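Local coordinates for IroE protein (Escherichia coli, PDB 2GZS) that hydrolyses the trilactone of enterobactin and its C-glucosylated salmochelin forms, preferring the iron-free siderophores and tending to cut once to give linear trimers, at residues Thr225-Thr228 with Ile229-Lys233; Phe255-Ala258 with Leu259-Ile262; Asp180-Leu183 with Ser184-Thr187. All blocks are in the same frame, centred on the assembly; numbering follows the deposited sequence.

Interaction 1 of 3, residues Thr225-Thr228 with Ile229-Lys233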
loop_
_atom_site.group_PDB
_atom_site.type_symbol
_atom_site.label_atom_id
_atom_site.label_comp_id
_atom_site.label_asym_id
_atom_site.label_seq_id
_atom_site.Cartn_x
_atom_site.Cartn_y
_atom_site.Cartn_z
ATOM N N THR A 225 6.782 -19.062 -9.590
ATOM C CA THR A 225 7.303 -18.757 -10.922
ATOM C C THR A 225 7.553 -17.252 -11.056
ATOM O O THR A 225 8.552 -16.834 -11.664
ATOM C CB THR A 225 6.265 -19.151 -11.982
ATOM O OG1 THR A 225 6.176 -20.591 -11.943
ATOM C CG2 THR A 225 6.639 -18.718 -13.391
ATOM N N THR A 226 6.616 -16.482 -10.493
ATOM C CA THR A 226 6.713 -15.027 -10.584
ATOM C C THR A 226 8.045 -14.571 -9.996
ATOM O O THR A 226 8.777 -13.822 -10.642
ATOM C CB THR A 226 5.555 -14.333 -9.874
ATOM O OG1 THR A 226 4.352 -14.550 -10.623
ATOM C CG2 THR A 226 5.755 -12.808 -9.857
ATOM N N LEU A 227 8.362 -15.048 -8.805
ATOM C CA LEU A 227 9.651 -14.683 -8.211
ATOM C C LEU A 227 10.847 -15.099 -9.043
ATOM O O LEU A 227 11.856 -14.365 -9.160
ATOM C CB LEU A 227 9.770 -15.282 -6.801
ATOM C CG LEU A 227 8.837 -14.915 -5.667
ATOM C CD1 LEU A 227 9.406 -15.486 -4.348
ATOM C CD2 LEU A 227 8.586 -13.437 -5.478
ATOM N N THR A 228 10.780 -16.301 -9.624
ATOM C CA THR A 228 11.844 -16.829 -10.443
ATOM C C THR A 228 12.081 -15.940 -11.656
ATOM O O THR A 228 13.245 -15.561 -11.912
ATOM C CB THR A 228 11.477 -18.242 -10.935
ATOM O OG1 THR A 228 11.332 -19.109 -9.811
ATOM C CG2 THR A 228 12.590 -18.824 -11.813
ATOM N N ILE A 229 11.015 -15.625 -12.396
ATOM C CA ILE A 229 11.168 -14.754 -13.557
ATOM C C ILE A 229 11.650 -13.364 -13.133
ATOM O O ILE A 229 12.549 -12.806 -13.788
ATOM C CB ILE A 229 9.875 -14.691 -14.391
ATOM C CG1 ILE A 229 9.572 -16.093 -14.952
ATOM C CG2 ILE A 229 9.952 -13.727 -15.552
ATOM C CD1 ILE A 229 8.263 -16.112 -15.769
ATOM N N LEU A 230 11.063 -12.803 -12.071
ATOM C CA LEU A 230 11.480 -11.428 -11.717
ATOM C C LEU A 230 12.926 -11.403 -11.302
ATOM O O LEU A 230 13.697 -10.489 -11.677
ATOM C CB LEU A 230 10.581 -10.899 -10.614
ATOM C CG LEU A 230 9.137 -10.571 -11.068
ATOM C CD1 LEU A 230 8.327 -10.024 -9.916
ATOM C CD2 LEU A 230 9.179 -9.588 -12.248
ATOM N N LYS A 231 13.390 -12.391 -10.566
ATOM C CA LYS A 231 14.813 -12.439 -10.203
ATOM C C LYS A 231 15.707 -12.479 -11.414
ATOM O O LYS A 231 16.726 -11.780 -11.461
ATOM C CB LYS A 231 15.019 -13.746 -9.406
ATOM C CG LYS A 231 14.981 -13.484 -7.910
ATOM C CD LYS A 231 13.611 -13.128 -7.366
ATOM C CE LYS A 231 13.061 -14.344 -6.636
ATOM N NZ LYS A 231 13.167 -14.246 -5.159
ATOM N N ASP A 232 15.264 -13.306 -12.387
ATOM C CA ASP A 232 16.032 -13.354 -13.620
ATOM C C ASP A 232 16.082 -11.977 -14.319
ATOM O O ASP A 232 17.068 -11.671 -15.026
ATOM C CB ASP A 232 15.435 -14.376 -14.608
ATOM C CG ASP A 232 15.704 -15.827 -14.316
ATOM O OD1 ASP A 232 16.564 -16.105 -13.452
ATOM O OD2 ASP A 232 15.050 -16.697 -14.943
ATOM N N LYS A 233 15.036 -11.197 -14.133
ATOM C CA LYS A 233 14.964 -9.875 -14.731
ATOM C C LYS A 233 15.608 -8.812 -13.847
ATOM O O LYS A 233 15.442 -7.613 -14.144
ATOM C CB LYS A 233 13.490 -9.561 -15.035
ATOM C CG LYS A 233 13.116 -10.497 -16.204
ATOM C CD LYS A 233 11.684 -10.336 -16.648
ATOM C CE LYS A 233 11.542 -11.013 -18.023
ATOM N NZ LYS A 233 10.249 -10.627 -18.602
#
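Thr226 and Leu230, one helical turn apart, form the closely packed side of this contact. Their side chains run alongside each other in the same direction, and the methyl CG2 of Thr226 meets CD1 of Leu230 at 3.8 Å. Both are buried, and the Thr226 hydroxyl is satisfied by the carbonyl of Lys222. Beneath the side chains, Leu230 N bonds to Thr226 O at 2.9 Å, and Ile229 N likewise to Thr225 O. These i to i+4 bonds belong to the last turns of helix 219-232, which in this alpha/beta-hydrolase fold packs against helix 179-187 through Thr226, Ile229 and Leu230 and against edge strand 237-241 through Leu227 and Leu230. On the outer side the methyl contact is nearly as close, but Thr225 is exposed and Ile229 partly so, which gives this side its solvent character. Thr225 CG2, set opposite its own backbone N by the first torsion, lies 3.9 Å from CD1 of Ile229, which an extended branch (chi2 178°) carries alongside it. With an alanine at this position in place of Ile229, the Thr225 methyl would probably lose its apolar mate and a gap would be likely to open against Thr187. Thr228 and Asp232 are exposed; the Thr228 hydroxyl bonds back to the carbonyl of His224. Lys231 lies beside Leu227, its ammonium bonded to the carbonyl of Ala237; its CD and CE crowd Leu227 O, so that detail is doubtful.

Interaction 2 of 3, residues Phe255-Ala258 with Leu259-Ile262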
loop_
_atom_site.group_PDB
_atom_site.type_symbol
_atom_site.label_atom_id
_atom_site.label_comp_id
_atom_site.label_asym_id
_atom_site.label_seq_id
_atom_site.Cartn_x
_atom_site.Cartn_y
_atom_site.Cartn_z
ATOM N N PHE A 255 -0.492 -5.415 6.831
ATOM C CA PHE A 255 -0.112 -3.977 6.987
ATOM C C PHE A 255 0.921 -3.880 8.105
ATOM O O PHE A 255 1.837 -3.062 8.011
ATOM C CB PHE A 255 -1.349 -3.128 7.212
ATOM C CG PHE A 255 -1.770 -2.704 8.588
ATOM C CD1 PHE A 255 -1.095 -1.684 9.317
ATOM C CD2 PHE A 255 -2.870 -3.265 9.222
ATOM C CE1 PHE A 255 -1.506 -1.303 10.585
ATOM C CE2 PHE A 255 -3.251 -2.910 10.495
ATOM C CZ PHE A 255 -2.577 -1.913 11.201
ATOM N N ARG A 256 0.746 -4.648 9.182
ATOM C CA ARG A 256 1.718 -4.463 10.294
ATOM C C ARG A 256 3.056 -4.971 9.888
ATOM O O ARG A 256 4.107 -4.375 10.182
ATOM C CB ARG A 256 1.146 -5.189 11.519
ATOM C CG ARG A 256 -0.058 -4.495 12.101
ATOM C CD ARG A 256 -0.531 -5.314 13.318
ATOM N NE ARG A 256 -1.927 -5.000 13.575
ATOM C CZ ARG A 256 -2.335 -4.477 14.719
ATOM N NH1 ARG A 256 -1.386 -4.269 15.624
ATOM N NH2 ARG A 256 -3.634 -4.228 14.842
ATOM N N GLN A 257 3.174 -6.092 9.177
ATOM C CA GLN A 257 4.459 -6.610 8.771
ATOM C C GLN A 257 5.132 -5.689 7.745
ATOM O O GLN A 257 6.340 -5.553 7.754
ATOM C CB GLN A 257 4.361 -8.081 8.282
ATOM C CG GLN A 257 5.744 -8.652 7.934
ATOM C CD GLN A 257 6.615 -8.813 9.184
ATOM O OE1 GLN A 257 6.276 -9.612 10.059
ATOM N NE2 GLN A 257 7.701 -8.067 9.315
ATOM N N ALA A 258 4.308 -5.037 6.896
ATOM C CA ALA A 258 4.918 -4.055 5.984
ATOM C C ALA A 258 5.532 -2.880 6.766
ATOM O O ALA A 258 6.636 -2.502 6.410
ATOM C CB ALA A 258 3.847 -3.597 4.982
ATOM N N LEU A 259 4.770 -2.405 7.729
ATOM C CA LEU A 259 5.409 -1.315 8.533
ATOM C C LEU A 259 6.684 -1.801 9.202
ATOM O O LEU A 259 7.710 -1.137 9.254
ATOM C CB LEU A 259 4.374 -0.826 9.533
ATOM C CG LEU A 259 3.280 0.061 8.988
ATOM C CD1 LEU A 259 2.094 0.220 9.933
ATOM C CD2 LEU A 259 3.875 1.470 8.665
ATOM N N LEU A 260 6.616 -2.992 9.790
ATOM C CA LEU A 260 7.812 -3.498 10.504
ATOM C C LEU A 260 8.979 -3.673 9.567
ATOM O O LEU A 260 10.159 -3.381 9.852
ATOM C CB LEU A 260 7.456 -4.807 11.223
ATOM C CG LEU A 260 6.537 -4.626 12.424
ATOM C CD1 LEU A 260 5.876 -5.951 12.781
ATOM C CD2 LEU A 260 7.287 -4.111 13.658
ATOM N N ASP A 261 8.691 -4.185 8.343
ATOM C CA ASP A 261 9.752 -4.364 7.372
ATOM C C ASP A 261 10.392 -3.025 6.966
ATOM O O ASP A 261 11.626 -2.949 6.906
ATOM C CB ASP A 261 9.153 -5.132 6.169
ATOM C CG ASP A 261 10.207 -5.579 5.183
ATOM O OD1 ASP A 261 11.201 -6.294 5.462
ATOM O OD2 ASP A 261 10.142 -5.179 4.015
ATOM N N ILE A 262 9.536 -2.010 6.681
ATOM C CA ILE A 262 10.135 -0.748 6.202
ATOM C C ILE A 262 10.856 -0.041 7.385
ATOM O O ILE A 262 11.746 0.757 7.049
ATOM C CB ILE A 262 9.079 0.124 5.502
ATOM C CG1 ILE A 262 9.727 0.998 4.399
ATOM C CG2 ILE A 262 8.245 0.937 6.481
ATOM C CD1 ILE A 262 8.638 1.799 3.707
#
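Phe255 and Leu259 make the apolar part of the contact. Their side chains slant across one another, and methyl CD1 of Leu259 comes to the rim of the phenyl ring, near the ring plane, 3.8 Å from Phe255 CD1. The leucine gets there because its CG lies anti to its own carbonyl carbon (chi1 -76°), which swings the branch back along the helix toward Phe255. One face of the ring is covered by the adjacent residue: Arg256 CG stands 3.7 Å above the plane, over the ring centre. The ring therefore meets aliphatic carbon both at its edge and on a face.

The polar side chains behave differently. The side chains of Gln257 and Leu260 cross at about a right angle, and the bend of the glutamine at chi2 (68°) brings its NE2 to 3.8 Å from Leu260 CB. This is a packing contact; the hydrogen bond of NE2 goes to Glu265. Asp261 has CB 3.3 Å from Gln257 O, yet its carboxylate is carried off to the hydroxyl of Tyr169, to which it bonds.

Backbone bonds complete the account. Four successive i to i+4 pairs are made, among them Leu259 N to Phe255 O at 3.0 Å and Asp261 N to Gln257 O at 2.8 Å, as expected of an unbroken alpha-helix.

The segments close helix 247-262, the helix that begins at the active-site residue His247. Ala258 and Leu259 rest on strand 43-48 of the central sheet, Leu259 also packs on helix 60-66, and Phe255 lies against Val54 and Arg57 of helix 51-57.

Interaction 3 of 3, residues Asp180-Leu183 with Ser184-Thr187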
loop_
_atom_site.group_PDB
_atom_site.type_symbol
_atom_site.label_atom_id
_atom_site.label_comp_id
_atom_site.label_asym_id
_atom_site.label_seq_id
_atom_site.Cartn_x
_atom_site.Cartn_y
_atom_site.Cartn_z
ATOM N N ASP A 180 -4.439 -12.674 -12.352
ATOM C CA ASP A 180 -3.573 -13.325 -13.314
ATOM C C ASP A 180 -3.207 -12.363 -14.435
ATOM O O ASP A 180 -2.052 -12.505 -14.893
ATOM C CB ASP A 180 -4.219 -14.588 -13.923
ATOM C CG ASP A 180 -4.375 -15.709 -12.879
ATOM O OD1 ASP A 180 -3.379 -16.431 -12.686
ATOM O OD2 ASP A 180 -5.459 -15.876 -12.294
ATOM N N ALA A 181 -4.165 -11.516 -14.821
ATOM C CA ALA A 181 -3.782 -10.572 -15.914
ATOM C C ALA A 181 -2.672 -9.623 -15.480
ATOM O O ALA A 181 -1.729 -9.249 -16.201
ATOM C CB ALA A 181 -4.954 -9.719 -16.360
ATOM N N LEU A 182 -2.763 -9.182 -14.215
ATOM C CA LEU A 182 -1.699 -8.346 -13.638
ATOM C C LEU A 182 -0.420 -9.108 -13.450
ATOM O O LEU A 182 0.669 -8.552 -13.755
ATOM C CB LEU A 182 -2.140 -7.838 -12.243
ATOM C CG LEU A 182 -2.189 -6.394 -11.834
ATOM C CD1 LEU A 182 -2.113 -5.415 -12.985
ATOM C CD2 LEU A 182 -3.464 -6.149 -11.000
ATOM N N LEU A 183 -0.463 -10.343 -12.949
ATOM C CA LEU A 183 0.806 -11.089 -12.901
ATOM C C LEU A 183 1.502 -11.290 -14.247
ATOM O O LEU A 183 2.720 -11.312 -14.368
ATOM C CB LEU A 183 0.606 -12.512 -12.334
ATOM C CG LEU A 183 0.608 -12.572 -10.808
ATOM C CD1 LEU A 183 0.497 -14.016 -10.332
ATOM C CD2 LEU A 183 1.838 -11.872 -10.242
ATOM N N SER A 184 0.693 -11.498 -15.267
ATOM C CA SER A 184 1.133 -11.633 -16.653
ATOM C C SER A 184 1.869 -10.365 -17.079
ATOM O O SER A 184 2.935 -10.408 -17.711
ATOM C CB SER A 184 -0.084 -11.887 -17.545
ATOM O OG SER A 184 0.414 -12.227 -18.844
ATOM N N ARG A 185 1.331 -9.201 -16.680
ATOM C CA ARG A 185 2.104 -7.980 -17.012
ATOM C C ARG A 185 3.361 -7.849 -16.167
ATOM O O ARG A 185 4.424 -7.401 -16.656
ATOM C CB ARG A 185 1.242 -6.751 -16.781
ATOM C CG ARG A 185 -0.004 -6.623 -17.645
ATOM C CD ARG A 185 -1.033 -5.608 -17.142
ATOM N NE ARG A 185 -0.576 -4.247 -16.983
ATOM C CZ ARG A 185 -0.886 -3.193 -16.260
ATOM N NH1 ARG A 185 -1.874 -3.160 -15.362
ATOM N NH2 ARG A 185 -0.176 -2.059 -16.414
ATOM N N VAL A 186 3.263 -8.234 -14.895
ATOM C CA VAL A 186 4.423 -8.126 -14.004
ATOM C C VAL A 186 5.589 -8.927 -14.504
ATOM O O VAL A 186 6.748 -8.548 -14.557
ATOM C CB VAL A 186 4.051 -8.588 -12.556
ATOM C CG1 VAL A 186 5.328 -8.876 -11.787
ATOM C CG2 VAL A 186 3.148 -7.554 -11.893
ATOM N N THR A 187 5.352 -10.191 -14.951
ATOM C CA THR A 187 6.483 -11.013 -15.325
ATOM C C THR A 187 6.912 -10.712 -16.785
ATOM O O THR A 187 7.931 -11.279 -17.150
ATOM C CB THR A 187 6.197 -12.527 -15.172
ATOM O OG1 THR A 187 5.049 -12.913 -15.956
ATOM C CG2 THR A 187 5.799 -12.860 -13.728
#
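Leu182 and Arg185 cross at a slant, and methyl CD1 of the leucine approaches the guanidinium group obliquely, 3.3 Å from NH1 of Arg185. The arginine reaches this place through a kink at chi3 (58°) that folds an otherwise extended chain, while its CG passes 3.5 Å from Ala181 O. The same NH1 forms a salt bridge with Asp157, so it has a methyl of its own helix and a carboxylate of the neighbouring helix 150-161 as partners. Leu182 itself is turned to Leu153 and Leu156 of that helix.

Val186, on the next position, faces back toward the preceding turn: its CG2 lies 3.3 Å from Leu182 O, which also accepts from Val186 N at 2.9 Å. Thr187 is oriented otherwise. Its hydroxyl sits between its own backbone N and carbonyl carbon (chi1 57°), which aims OG1 back along the helix at Leu183 O, 3.2 Å away. Thr187 N gives to the same oxygen at 2.9 Å, and the two donors arrive from opposite faces of the carbonyl plane.

The helix is the crossover of the beta-alpha-beta unit between strands 167-171 and 198-203. The carbonyl oxygen of Leu183 is thus gripped twice, by an amide and a hydroxyl of one residue, and the positive charge of Arg185 is probably balanced by Asp157, where aliphatic and ionic contacts meet on one guanidinium.

How the interactions relate
Interactions 1 and 3 belong together: helices 219-232 and 179-187 touch, their contact centres about 12 Å apart. The joint combines a probable hydrogen bond, Lys233 NZ to Thr187 O at 2.8 Å, with packing, Leu230 CD2 lying 3.5 Å from Val186 O. Each combines buried residues with several exposed ones toward the surface. Interaction 2 stands apart, its centre about 23 Å and 24 Å from those of interactions 1 and 3, on a helix that packs on strand 43-48. It lies nearest the centre of the chain and has no exposed residue. Its distinctive chemistry is aromatic-aliphatic, against methyl packing in interaction 1 and a hydroxyl-carbonyl bond in interaction 3.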